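Local coordinates for DUF5751 domain-containing protein (Sulfolobus tokodaii, PDB 2RBG) that is of unknown function but folds as a three-layered alpha/beta protein of the DUF5751 family, built round a parallel five-stranded sheet, at residues 20-28 with 89-97; 35-46 with 63-72. One frame throughout, in Å; residues are numbered along the deposited sequence.

Contact 1: residues 20-28 with 89-97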
# COMPACT_ATOMS: atom_id res chain seq x y z
N TYR A 20 6.91 -9.05 8.29
CA TYR A 20 5.65 -8.35 8.55
C TYR A 20 5.56 -7.72 9.93
O TYR A 20 4.97 -6.65 10.08
CB TYR A 20 4.45 -9.27 8.34
CG TYR A 20 3.97 -9.32 6.90
CD1 TYR A 20 4.74 -9.93 5.91
CD2 TYR A 20 2.74 -8.78 6.53
CE1 TYR A 20 4.30 -10.00 4.59
CE2 TYR A 20 2.29 -8.84 5.22
CZ TYR A 20 3.07 -9.46 4.25
OH TYR A 20 2.62 -9.56 2.95
N PHE A 21 6.12 -8.35 10.96
CA PHE A 21 6.04 -7.75 12.28
C PHE A 21 6.87 -6.48 12.35
O PHE A 21 6.62 -5.60 13.18
CB PHE A 21 6.45 -8.74 13.37
CG PHE A 21 5.27 -9.47 13.96
CD1 PHE A 21 4.66 -10.50 13.26
CD2 PHE A 21 4.72 -9.07 15.17
CE1 PHE A 21 3.51 -11.12 13.75
CE2 PHE A 21 3.57 -9.68 15.68
CZ PHE A 21 2.96 -10.70 14.97
N ARG A 22 7.86 -6.37 11.47
CA ARG A 22 8.68 -5.17 11.43
C ARG A 22 7.76 -4.05 10.93
O ARG A 22 7.83 -2.92 11.40
CB ARG A 22 9.86 -5.37 10.47
CG ARG A 22 10.77 -4.15 10.37
CD ARG A 22 11.99 -4.41 9.48
NE ARG A 22 12.99 -5.27 10.11
CZ ARG A 22 14.20 -5.50 9.60
NH1 ARG A 22 14.55 -4.92 8.46
NH2 ARG A 22 15.06 -6.29 10.22
N LYS A 23 6.89 -4.39 9.98
CA LYS A 23 5.94 -3.41 9.44
C LYS A 23 4.92 -3.01 10.49
O LYS A 23 4.59 -1.84 10.65
CB LYS A 23 5.20 -3.98 8.23
CG LYS A 23 6.05 -4.24 6.99
CD LYS A 23 5.17 -4.69 5.83
CE LYS A 23 5.95 -4.75 4.53
NZ LYS A 23 6.46 -3.41 4.14
N ILE A 24 4.40 -4.00 11.21
CA ILE A 24 3.40 -3.74 12.24
C ILE A 24 3.83 -2.65 13.21
O ILE A 24 3.09 -1.71 13.46
CB ILE A 24 3.09 -5.03 13.04
CG1 ILE A 24 2.33 -6.01 12.14
CG2 ILE A 24 2.27 -4.69 14.29
CD1 ILE A 24 2.12 -7.38 12.75
N PHE A 25 5.04 -2.77 13.76
CA PHE A 25 5.49 -1.76 14.71
C PHE A 25 5.79 -0.41 14.09
O PHE A 25 5.65 0.62 14.75
CB PHE A 25 6.67 -2.32 15.52
CG PHE A 25 6.25 -3.38 16.51
CD1 PHE A 25 5.45 -3.05 17.61
CD2 PHE A 25 6.60 -4.71 16.31
CE1 PHE A 25 5.00 -4.03 18.49
CE2 PHE A 25 6.15 -5.70 17.19
CZ PHE A 25 5.35 -5.36 18.27
N LEU A 26 6.20 -0.39 12.83
CA LEU A 26 6.46 0.88 12.15
C LEU A 26 5.12 1.62 12.08
O LEU A 26 5.04 2.82 12.37
CB LEU A 26 6.96 0.64 10.72
CG LEU A 26 8.45 0.83 10.41
CD1 LEU A 26 9.25 -0.20 11.15
CD2 LEU A 26 8.68 0.69 8.91
N ASP A 27 4.07 0.90 11.71
CA ASP A 27 2.75 1.50 11.59
C ASP A 27 2.14 1.87 12.94
O ASP A 27 1.54 2.94 13.07
CB ASP A 27 1.81 0.57 10.82
CG ASP A 27 2.19 0.44 9.36
OD1 ASP A 27 2.57 1.48 8.76
OD2 ASP A 27 2.10 -0.67 8.80
N VAL A 28 2.31 1.01 13.94
CA VAL A 28 1.76 1.33 15.26
C VAL A 28 2.42 2.59 15.81
O VAL A 28 1.75 3.48 16.32
CB VAL A 28 1.97 0.16 16.25
CG1 VAL A 28 1.62 0.62 17.67
CG2 VAL A 28 1.08 -1.02 15.86
N GLY A 89 -8.20 2.10 16.17
CA GLY A 89 -7.53 2.19 14.88
C GLY A 89 -7.40 0.78 14.33
O GLY A 89 -7.48 -0.18 15.09
N LEU A 90 -7.17 0.66 13.02
CA LEU A 90 -7.06 -0.66 12.40
C LEU A 90 -5.88 -0.81 11.46
O LEU A 90 -5.62 0.06 10.63
CB LEU A 90 -8.35 -0.97 11.63
CG LEU A 90 -8.38 -2.27 10.82
CD1 LEU A 90 -8.35 -3.46 11.77
CD2 LEU A 90 -9.65 -2.30 9.97
N LEU A 91 -5.17 -1.93 11.60
CA LEU A 91 -4.03 -2.26 10.74
C LEU A 91 -4.30 -3.66 10.19
O LEU A 91 -4.66 -4.56 10.95
CB LEU A 91 -2.72 -2.25 11.53
CG LEU A 91 -2.21 -0.86 11.94
CD1 LEU A 91 -0.98 -1.01 12.84
CD2 LEU A 91 -1.86 -0.05 10.70
N VAL A 92 -4.14 -3.83 8.89
CA VAL A 92 -4.39 -5.12 8.25
C VAL A 92 -3.21 -5.60 7.41
O VAL A 92 -2.68 -4.85 6.59
CB VAL A 92 -5.64 -5.03 7.33
CG1 VAL A 92 -5.83 -6.34 6.58
CG2 VAL A 92 -6.87 -4.70 8.16
N TYR A 93 -2.81 -6.85 7.62
CA TYR A 93 -1.69 -7.43 6.88
C TYR A 93 -1.95 -8.86 6.42
O TYR A 93 -2.52 -9.67 7.15
CB TYR A 93 -0.43 -7.47 7.75
CG TYR A 93 -0.07 -6.15 8.38
CD1 TYR A 93 0.78 -5.26 7.72
CD2 TYR A 93 -0.59 -5.79 9.62
CE1 TYR A 93 1.10 -4.03 8.30
CE2 TYR A 93 -0.27 -4.58 10.19
CZ TYR A 93 0.57 -3.70 9.53
OH TYR A 93 0.88 -2.50 10.12
N CYS A 94 -1.52 -9.16 5.20
CA CYS A 94 -1.67 -10.51 4.65
C CYS A 94 -0.75 -10.67 3.45
O CYS A 94 -0.18 -9.69 2.96
CB CYS A 94 -3.11 -10.76 4.20
SG CYS A 94 -3.55 -10.10 2.55
N ASP A 95 -0.57 -11.91 3.01
CA ASP A 95 0.21 -12.17 1.81
C ASP A 95 -0.79 -12.77 0.82
O ASP A 95 -1.94 -13.01 1.18
CB ASP A 95 1.39 -13.13 2.06
CG ASP A 95 1.06 -14.29 2.97
OD1 ASP A 95 -0.13 -14.66 3.09
OD2 ASP A 95 2.01 -14.85 3.57
N ASP A 96 -0.38 -12.99 -0.43
CA ASP A 96 -1.29 -13.52 -1.43
C ASP A 96 -2.04 -14.79 -1.03
O ASP A 96 -3.23 -14.93 -1.31
CB ASP A 96 -0.55 -13.77 -2.75
CG ASP A 96 -0.18 -12.49 -3.46
OD1 ASP A 96 -1.06 -11.61 -3.58
OD2 ASP A 96 0.98 -12.36 -3.89
N GLU A 97 -1.33 -15.71 -0.39
CA GLU A 97 -1.93 -16.97 0.03
C GLU A 97 -3.07 -16.80 1.03
O GLU A 97 -3.91 -17.68 1.17
CB GLU A 97 -0.86 -17.89 0.64
CG GLU A 97 0.16 -18.41 -0.36
CD GLU A 97 0.91 -17.31 -1.08
OE1 GLU A 97 1.45 -16.41 -0.40
OE2 GLU A 97 0.95 -17.34 -2.33
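Tyr93 sets its CG anti to its own carbonyl carbon (chi1 -53°), and this lays the ring along helix 20-28 with OH at Asp27. Asp27 also turns CG away from its carbonyl (chi1 -69°), and the two side chains run past one another in reversed sense. Tyr93 OH donates to the anti lone pair of Asp27 OD2 at 2.6 Å, with the carboxylate and ring planes 19° apart. Ile24 covers one face of the same ring. Its CG1 is 4.0 Å from the ring centroid, a CH-pi contact offset toward the rim. Tyr20 brings a ring edge to the strand, with CD2 3.6 Å from Tyr93 CB. Its OH donates to Cys94 O at 2.8 Å, from above the carbonyl plane. Nearer the start of the strand, Leu91 CD1 packs on Val28 CG2 at 3.7 Å, and Leu91 CD2 touches Asp27 CB. The buried hydroxyls of both tyrosines thus have acceptors across the contact. Cys94 forms a disulfide with Cys122, and Lys23 reaches Asp76 of the second subunit in a salt bridge. Helix 20-28 runs nearly antiparallel to strand 89-94, as a helix packed on the face of a parallel alpha/beta sheet does.

Contact 2: residues 35-46 with 63-72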
# COMPACT_ATOMS: atom_id res chain seq x y z
N LYS A 35 -0.17 1.36 22.25
CA LYS A 35 -0.73 0.03 22.49
C LYS A 35 -1.38 -0.56 21.24
O LYS A 35 -1.90 0.16 20.39
CB LYS A 35 -1.81 0.10 23.57
CG LYS A 35 -1.35 0.59 24.93
CD LYS A 35 -2.56 0.76 25.85
CE LYS A 35 -2.14 1.11 27.27
NZ LYS A 35 -1.38 0.00 27.92
N THR A 36 -1.35 -1.88 21.14
CA THR A 36 -1.98 -2.56 20.02
C THR A 36 -2.33 -3.98 20.45
O THR A 36 -1.61 -4.59 21.24
CB THR A 36 -1.06 -2.63 18.77
OG1 THR A 36 -1.76 -3.27 17.70
CG2 THR A 36 0.21 -3.42 19.07
N THR A 37 -3.46 -4.47 19.98
CA THR A 37 -3.88 -5.83 20.28
C THR A 37 -3.74 -6.54 18.94
O THR A 37 -4.47 -6.27 17.99
CB THR A 37 -5.33 -5.88 20.83
OG1 THR A 37 -5.71 -7.24 21.03
CG2 THR A 37 -6.30 -5.20 19.87
N ILE A 38 -2.75 -7.43 18.88
CA ILE A 38 -2.42 -8.16 17.66
C ILE A 38 -3.10 -9.52 17.57
O ILE A 38 -2.99 -10.35 18.47
CB ILE A 38 -0.90 -8.35 17.57
CG1 ILE A 38 -0.20 -7.00 17.73
CG2 ILE A 38 -0.52 -9.00 16.24
CD1 ILE A 38 1.30 -7.09 17.84
N ASN A 39 -3.79 -9.74 16.46
CA ASN A 39 -4.51 -10.99 16.22
C ASN A 39 -3.93 -11.67 14.99
O ASN A 39 -4.02 -11.15 13.88
CB ASN A 39 -5.99 -10.69 16.02
CG ASN A 39 -6.64 -10.20 17.29
OD1 ASN A 39 -7.09 -10.99 18.13
ND2 ASN A 39 -6.67 -8.89 17.46
N VAL A 40 -3.33 -12.83 15.22
CA VAL A 40 -2.68 -13.59 14.17
C VAL A 40 -3.47 -14.84 13.81
O VAL A 40 -3.75 -15.67 14.67
CB VAL A 40 -1.27 -14.02 14.61
CG1 VAL A 40 -0.50 -14.61 13.44
CG2 VAL A 40 -0.53 -12.82 15.21
N PHE A 41 -3.83 -14.96 12.54
CA PHE A 41 -4.58 -16.11 12.06
C PHE A 41 -3.55 -17.05 11.44
O PHE A 41 -3.10 -16.85 10.31
CB PHE A 41 -5.63 -15.63 11.07
CG PHE A 41 -6.59 -14.64 11.68
CD1 PHE A 41 -7.66 -15.08 12.45
CD2 PHE A 41 -6.36 -13.27 11.57
CE1 PHE A 41 -8.49 -14.18 13.10
CE2 PHE A 41 -7.18 -12.36 12.22
CZ PHE A 41 -8.25 -12.81 12.99
N THR A 42 -3.18 -18.07 12.21
CA THR A 42 -2.16 -19.02 11.79
C THR A 42 -2.35 -20.36 12.50
O THR A 42 -3.13 -20.46 13.43
CB THR A 42 -0.76 -18.46 12.17
OG1 THR A 42 0.26 -19.38 11.79
CG2 THR A 42 -0.69 -18.22 13.68
N GLU A 43 -1.63 -21.37 12.03
CA GLU A 43 -1.70 -22.70 12.64
C GLU A 43 -0.49 -22.91 13.54
O GLU A 43 -0.38 -23.94 14.21
CB GLU A 43 -1.74 -23.78 11.55
CG GLU A 43 -2.93 -23.68 10.60
CD GLU A 43 -4.26 -23.74 11.33
OE1 GLU A 43 -4.46 -24.67 12.13
OE2 GLU A 43 -5.11 -22.85 11.09
N ILE A 44 0.40 -21.93 13.55
CA ILE A 44 1.62 -22.00 14.35
C ILE A 44 1.31 -21.78 15.84
O ILE A 44 0.31 -21.16 16.19
CB ILE A 44 2.63 -20.94 13.86
CG1 ILE A 44 4.06 -21.44 14.04
CG2 ILE A 44 2.43 -19.62 14.60
CD1 ILE A 44 5.10 -20.54 13.40
N GLN A 45 2.18 -22.29 16.72
CA GLN A 45 1.99 -22.13 18.16
C GLN A 45 2.59 -20.83 18.68
O GLN A 45 3.54 -20.30 18.11
CB GLN A 45 2.60 -23.32 18.91
CG GLN A 45 1.83 -24.62 18.76
CD GLN A 45 0.46 -24.56 19.41
OE1 GLN A 45 0.34 -24.31 20.61
NE2 GLN A 45 -0.59 -24.79 18.61
N TYR A 46 2.03 -20.34 19.79
CA TYR A 46 2.48 -19.10 20.41
C TYR A 46 3.99 -19.01 20.57
O TYR A 46 4.62 -18.07 20.07
CB TYR A 46 1.82 -18.94 21.78
CG TYR A 46 1.97 -17.55 22.36
CD1 TYR A 46 1.11 -16.52 21.98
CD2 TYR A 46 2.97 -17.25 23.28
CE1 TYR A 46 1.25 -15.23 22.49
CE2 TYR A 46 3.12 -15.96 23.80
CZ TYR A 46 2.25 -14.96 23.40
OH TYR A 46 2.40 -13.68 23.89
N ILE A 63 6.37 -0.29 23.12
CA ILE A 63 4.98 -0.50 22.69
C ILE A 63 4.32 -1.61 23.50
O ILE A 63 4.87 -2.69 23.64
CB ILE A 63 4.90 -0.87 21.19
CG1 ILE A 63 5.48 0.25 20.33
CG2 ILE A 63 3.45 -1.14 20.81
CD1 ILE A 63 4.76 1.58 20.48
N GLY A 64 3.15 -1.32 24.05
CA GLY A 64 2.44 -2.33 24.81
C GLY A 64 1.60 -3.12 23.83
O GLY A 64 0.97 -2.55 22.95
N TYR A 65 1.59 -4.44 23.96
CA TYR A 65 0.81 -5.24 23.04
C TYR A 65 0.28 -6.51 23.67
O TYR A 65 0.78 -6.98 24.70
CB TYR A 65 1.68 -5.62 21.82
CG TYR A 65 2.66 -6.73 22.11
CD1 TYR A 65 2.25 -8.07 22.08
CD2 TYR A 65 3.98 -6.46 22.46
CE1 TYR A 65 3.12 -9.10 22.41
CE2 TYR A 65 4.87 -7.48 22.78
CZ TYR A 65 4.43 -8.80 22.76
OH TYR A 65 5.29 -9.82 23.09
N GLU A 66 -0.75 -7.05 23.04
CA GLU A 66 -1.36 -8.30 23.46
C GLU A 66 -1.29 -9.12 22.18
O GLU A 66 -1.44 -8.58 21.09
CB GLU A 66 -2.82 -8.11 23.87
CG GLU A 66 -3.02 -7.36 25.18
CD GLU A 66 -4.46 -7.41 25.66
OE1 GLU A 66 -5.35 -6.98 24.90
OE2 GLU A 66 -4.69 -7.89 26.79
N LEU A 67 -1.05 -10.42 22.32
CA LEU A 67 -0.94 -11.29 21.16
C LEU A 67 -1.92 -12.45 21.26
O LEU A 67 -1.94 -13.18 22.25
CB LEU A 67 0.49 -11.82 21.05
CG LEU A 67 0.84 -12.74 19.88
CD1 LEU A 67 0.61 -12.02 18.56
CD2 LEU A 67 2.30 -13.17 20.00
N PHE A 68 -2.75 -12.60 20.23
CA PHE A 68 -3.74 -13.67 20.17
C PHE A 68 -3.59 -14.42 18.86
O PHE A 68 -3.54 -13.82 17.79
CB PHE A 68 -5.15 -13.09 20.27
CG PHE A 68 -5.45 -12.43 21.58
CD1 PHE A 68 -5.71 -13.19 22.71
CD2 PHE A 68 -5.46 -11.05 21.68
CE1 PHE A 68 -5.97 -12.58 23.93
CE2 PHE A 68 -5.72 -10.42 22.90
CZ PHE A 68 -5.97 -11.19 24.03
N LEU A 69 -3.50 -15.74 18.95
CA LEU A 69 -3.38 -16.56 17.75
C LEU A 69 -4.69 -17.31 17.54
O LEU A 69 -5.27 -17.84 18.49
CB LEU A 69 -2.23 -17.56 17.88
CG LEU A 69 -0.81 -17.01 17.65
CD1 LEU A 69 -0.52 -15.91 18.66
CD2 LEU A 69 0.20 -18.14 17.78
N TRP A 70 -5.15 -17.33 16.30
CA TRP A 70 -6.40 -18.00 15.95
C TRP A 70 -6.24 -18.91 14.75
O TRP A 70 -5.66 -18.52 13.74
CB TRP A 70 -7.48 -16.98 15.60
CG TRP A 70 -7.67 -15.90 16.61
CD1 TRP A 70 -7.23 -14.61 16.52
CD2 TRP A 70 -8.35 -16.02 17.85
NE1 TRP A 70 -7.61 -13.91 17.64
CE2 TRP A 70 -8.29 -14.75 18.48
CE3 TRP A 70 -9.00 -17.07 18.51
CZ2 TRP A 70 -8.87 -14.51 19.73
CZ3 TRP A 70 -9.58 -16.83 19.75
CH2 TRP A 70 -9.51 -15.56 20.35
N LYS A 71 -6.76 -20.12 14.85
CA LYS A 71 -6.72 -21.02 13.71
C LYS A 71 -7.84 -20.45 12.85
O LYS A 71 -8.76 -19.83 13.38
CB LYS A 71 -7.03 -22.45 14.14
CG LYS A 71 -5.94 -23.08 14.98
CD LYS A 71 -6.25 -24.54 15.29
CE LYS A 71 -5.10 -25.20 16.04
NZ LYS A 71 -4.80 -24.50 17.32
N LYS A 72 -7.77 -20.63 11.54
CA LYS A 72 -8.80 -20.08 10.67
C LYS A 72 -10.22 -20.46 11.07
O LYS A 72 -11.17 -19.72 10.81
CB LYS A 72 -8.52 -20.49 9.22
CG LYS A 72 -7.20 -19.92 8.69
CD LYS A 72 -6.93 -20.31 7.25
CE LYS A 72 -5.61 -19.72 6.78
NZ LYS A 72 -5.30 -20.11 5.37
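Strands 35-41 and 64-70 are parallel neighbours at one side of the five-stranded sheet, joined by a beta-alpha-beta crossover through helices 46-52 and 54-59. The backbone ladder runs from Thr36 N to Gly64 O through to Thr42 N to Trp70 O. On the first strand Thr36, Ile38 and Val40 use both N-H and C=O, and Thr42 just past it adds N-H; on the second Glu66, Phe68 and Trp70 use both, and Gly64 O accepts. The shortest rung is Trp70 N to Val40 O at 2.7 Å.

Ile38, Val40, Leu67 and Leu69 share one face. Leu49 of helix 46-52 packs on Val40, Leu67 and Leu69, and helix 17-31 also reaches this side. Leu67 CD1 reaches Val40 CG2 at 3.6 Å. Tyr46 comes in beside them. Its CE1 lies 3.4 Å from Leu67 CD2, and its CD1 lies 3.7 Å from Leu69 CD1. Past the strand end, Ile44 N donates to Thr42 OG1, an ST turn.

Asn39, Phe41, Phe68 and Trp70 line the other face. Phe41 CE1 touches Trp70 CD1 at 3.7 Å; the rings are displaced and overlap little. Phe78 meets both rings. Asn39 and Trp70 hold CG anti to their carbonyl carbons (chi1 -68° and -51°), and their side chains lie side by side with the amide and indole nearly coplanar. Trp70 NE1 donates to an in-plane lone pair of Asn39 OD1 at 3.0 Å, almost straight at 177°. A leucine in place of Trp70 would probably leave Asn39 OD1 without this donor and open a gap beside Phe41. Asn39 OD1 also lies 3.6 Å from Phe68 CB.

In the fold
Both contacts involve the same parallel sheet, and their centres are about 12 Å apart. Contact 1 is buried and joins a helix to strand 89-94. Contact 2 is only partly buried and joins two strands, one of them the outermost strand 64-70 of this chain. Contact 1 relies on side chains, with tyrosine hydroxyls at a carboxylate and a carbonyl. Contact 2 relies on a backbone ladder, with side chains on two faces. Helix 17-31 leads into strand 35-41 and also packs on contact 2 directly: Val28 on Thr36 and Ile63, Phe25 on Ile63, and Phe21 on Ile38. Both segments of contact 2 fall between the two segments of contact 1 in the sequence.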